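Local coordinates for UPF0033 domain-containing protein (Desulfitobacterium hafniense, PDB 3HZ7) that is of unknown function but probably serves in sulfur transfer, its TusA-like N-terminal domain resembling small sulfur carrier proteins, at residues I16-A21 with Q46-G51. Numbering follows the deposited sequence.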
ATOM      1  N   ILE A  16       6.072  -0.030   5.907  1.00 18.26           N
ATOM      2  CA  ILE A  16       7.255  -0.866   5.820  1.00 16.33           C
ATOM      3  C   ILE A  16       6.901  -2.209   5.116  1.00 12.46           C
ATOM      4  O   ILE A  16       7.608  -2.669   4.200  1.00 16.06           O
ATOM      5  CB  ILE A  16       7.798  -1.096   7.261  1.00 16.17           C
ATOM      6  CG1 ILE A  16       8.430   0.229   7.727  1.00 19.26           C
ATOM      7  CG2 ILE A  16       8.812  -2.289   7.288  1.00 18.62           C
ATOM      8  CD1 ILE A  16       8.941   0.289   9.166  1.00 23.08           C
ATOM      9  N   ARG A  17       5.784  -2.809   5.511  1.00 16.02           N
ATOM     10  CA  ARG A  17       5.376  -4.052   4.898  1.00 16.30           C
ATOM     11  C   ARG A  17       5.134  -3.812   3.398  1.00 20.98           C
ATOM     12  O   ARG A  17       5.540  -4.597   2.541  1.00 16.67           O
ATOM     13  CB  ARG A  17       4.137  -4.576   5.650  1.00 21.51           C
ATOM     14  CG  ARG A  17       4.433  -5.108   7.081  1.00 22.86           C
ATOM     15  CD  ARG A  17       3.232  -5.720   7.810  1.00 21.42           C
ATOM     16  NE  ARG A  17       2.727  -6.875   7.072  1.00 29.18           N
ATOM     17  CZ  ARG A  17       1.530  -7.444   7.259  1.00 37.27           C
ATOM     18  NH1 ARG A  17       0.672  -6.968   8.171  1.00 25.44           N
ATOM     19  NH2 ARG A  17       1.186  -8.506   6.525  1.00 36.15           N
ATOM     20  N   ALA A  18       4.508  -2.686   3.063  1.00 20.26           N
ATOM     21  CA  ALA A  18       4.247  -2.364   1.675  1.00 22.55           C
ATOM     22  C   ALA A  18       5.514  -2.131   0.917  1.00 19.74           C
ATOM     23  O   ALA A  18       5.653  -2.613  -0.208  1.00 21.65           O
ATOM     24  CB  ALA A  18       3.305  -1.088   1.542  1.00 19.67           C
ATOM     25  N   LYS A  19       6.452  -1.396   1.505  1.00 17.43           N
ATOM     26  CA  LYS A  19       7.672  -1.116   0.780  1.00 24.27           C
ATOM     27  C   LYS A  19       8.493  -2.404   0.532  1.00 22.45           C
ATOM     28  O   LYS A  19       9.076  -2.592  -0.546  1.00 28.04           O
ATOM     29  CB  LYS A  19       8.524  -0.049   1.527  1.00 26.49           C
ATOM     30  CG  LYS A  19       9.720   0.420   0.696  1.00 27.52           C
ATOM     31  CD  LYS A  19      10.376   1.637   1.312  1.00 43.94           C
ATOM     32  CE  LYS A  19      11.690   1.973   0.622  1.00 51.26           C
ATOM     33  NZ  LYS A  19      12.157   3.334   1.039  1.00 55.24           N
ATOM     34  N   LYS A  20       8.532  -3.278   1.520  1.00 25.52           N
ATOM     35  CA  LYS A  20       9.248  -4.557   1.405  1.00 27.77           C
ATOM     36  C   LYS A  20       8.597  -5.355   0.273  1.00 23.75           C
ATOM     37  O   LYS A  20       9.270  -5.956  -0.556  1.00 22.78           O
ATOM     38  CB  LYS A  20       9.102  -5.386   2.677  1.00 28.16           C
ATOM     39  CG  LYS A  20       9.711  -4.779   3.922  1.00 39.94           C
ATOM     40  CD  LYS A  20       9.716  -5.782   5.076  1.00 34.38           C
ATOM     41  CE  LYS A  20      10.319  -7.113   4.679  1.00 35.00           C
ATOM     42  NZ  LYS A  20      10.891  -7.826   5.859  1.00 36.91           N
ATOM     43  N   ALA A  21       7.280  -5.385   0.246  1.00 21.59           N
ATOM     44  CA  ALA A  21       6.632  -6.137  -0.834  1.00 21.94           C
ATOM     45  C   ALA A  21       6.922  -5.551  -2.213  1.00 24.40           C
ATOM     46  O   ALA A  21       7.083  -6.328  -3.214  1.00 23.93           O
ATOM     47  CB  ALA A  21       5.105  -6.230  -0.610  1.00 19.77           C
ATOM     48  N   GLN A  46       0.687   6.591   0.367  1.00 29.41           N
ATOM     49  CA  GLN A  46       0.770   7.314  -0.916  1.00 24.55           C
ATOM     50  C   GLN A  46       2.046   8.141  -1.079  1.00 21.50           C
ATOM     51  O   GLN A  46       2.640   8.217  -2.173  1.00 24.58           O
ATOM     52  CB  GLN A  46      -0.457   8.212  -1.143  1.00 29.03           C
ATOM     53  CG  GLN A  46      -1.731   7.407  -1.328  1.00 27.88           C
ATOM     54  CD  GLN A  46      -2.822   8.152  -2.054  1.00 32.67           C
ATOM     55  OE1 GLN A  46      -3.309   9.194  -1.598  1.00 29.26           O
ATOM     56  NE2 GLN A  46      -3.231   7.595  -3.198  1.00 21.29           N
ATOM     57  N   LYS A  47       2.497   8.746   0.006  1.00 28.12           N
ATOM     58  CA  LYS A  47       3.754   9.542  -0.054  1.00 30.82           C
ATOM     59  C   LYS A  47       4.931   8.613  -0.384  1.00 28.94           C
ATOM     60  O   LYS A  47       5.840   8.969  -1.164  1.00 26.65           O
ATOM     61  CB  LYS A  47       4.009  10.249   1.290  1.00 33.32           C
ATOM     62  CG  LYS A  47       2.805  11.153   1.760  1.00 35.40           C
ATOM     63  CD  LYS A  47       3.296  12.491   2.296  1.00 42.55           C
ATOM     64  CE  LYS A  47       2.194  13.380   2.869  1.00 51.35           C
ATOM     65  NZ  LYS A  47       1.566  12.804   4.107  1.00 52.36           N
HETATM   66  N   MSE A  48       4.910   7.406   0.189  1.00 30.48           N
HETATM   67  CA  MSE A  48       5.971   6.421  -0.088  1.00 24.89           C
HETATM   68  C   MSE A  48       5.861   5.985  -1.518  1.00 28.66           C
HETATM   69  O   MSE A  48       6.879   5.832  -2.212  1.00 26.34           O
HETATM   70  CB  MSE A  48       5.840   5.211   0.865  1.00 31.13           C
HETATM   71  CG  MSE A  48       6.840   4.085   0.597  1.00 38.04           C
HETATM   72 SE   MSE A  48       6.257   2.728  -0.763  1.00 39.79          SE
HETATM   73  CE  MSE A  48       4.899   1.920   0.336  1.00 15.10           C
ATOM     74  N   ALA A  49       4.624   5.793  -2.003  1.00 27.95           N
ATOM     75  CA  ALA A  49       4.467   5.358  -3.403  1.00 30.36           C
ATOM     76  C   ALA A  49       4.973   6.466  -4.367  1.00 30.79           C
ATOM     77  O   ALA A  49       5.695   6.192  -5.338  1.00 27.82           O
ATOM     78  CB  ALA A  49       2.972   5.035  -3.703  1.00 24.04           C
ATOM     79  N   GLU A  50       4.564   7.711  -4.121  1.00 34.13           N
ATOM     80  CA  GLU A  50       5.014   8.787  -5.003  1.00 38.19           C
ATOM     81  C   GLU A  50       6.527   8.829  -4.874  1.00 38.64           C
ATOM     82  O   GLU A  50       7.232   8.832  -5.886  1.00 42.30           O
ATOM     83  CB  GLU A  50       4.373  10.143  -4.639  1.00 35.58           C
ATOM     84  CG  GLU A  50       4.847  10.779  -3.351  1.00 54.79           C
ATOM     85  CD  GLU A  50       4.459  12.258  -3.244  1.00 66.64           C
ATOM     86  OE1 GLU A  50       4.933  13.058  -4.088  1.00 72.34           O
ATOM     87  OE2 GLU A  50       3.687  12.624  -2.322  1.00 65.52           O
ATOM     88  N   GLY A  51       7.025   8.845  -3.631  1.00 41.84           N
ATOM     89  CA  GLY A  51       8.463   8.819  -3.421  1.00 34.90           C
ATOM     90  C   GLY A  51       9.135   7.804  -4.342  1.00 34.75           C
ATOM     91  O   GLY A  51      10.090   8.151  -5.041  1.00 42.90           O
TER
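Met48, present as selenomethionine, reaches from helix 39-52 to Ala18 and Lys19 of helix 13-23, and its side chain makes every close contact between the two segments. Earlier along 46-51, Gln46 faces the sheet instead: its NE2 is hydrogen-bonded to Ser56 OG and its side chain touches Tyr58, a fitting use of a long amide beside an edge strand. At Met48 the CG lies anti to the backbone N (chi1 176°), and bends at chi2 (-87°) and chi3 (-71°) fold the chain so that the methyl, not the selenium, leads. CE rests 3.6 Å from Ala18 CB and 3.8 Å from the backbone N of Lys19, while SE lies 4.3 Å from Lys19 CB. A methionine, flexible and unbranched, can bend to fit the neighbouring helix; here selenium takes the place of its sulfur. The small Ala18 is consistent with the close approach of the helices, whose nearest CA atoms in 16-21 and 46-51, those of Lys19 and Met48, are 7.8 Å apart. This is the two-layer alpha/beta sandwich of the TusA family, with the order beta-alpha-beta-alpha-beta-beta: both helices lie side by side on one face of a mixed four-stranded sheet. Ala18 also touches Leu45 and, beneath, Val34, so its methyl sits where the two helices and strand 31-36 meet; Lys19 lays its aliphatic carbons over the solvent side of the methionine and touches Met52. Next, buried Ala49 packs on Ser56, its small methyl suiting a helix close to the strands, whereas Lys47 and Glu50 are the charged, solvent-facing positions of this turn.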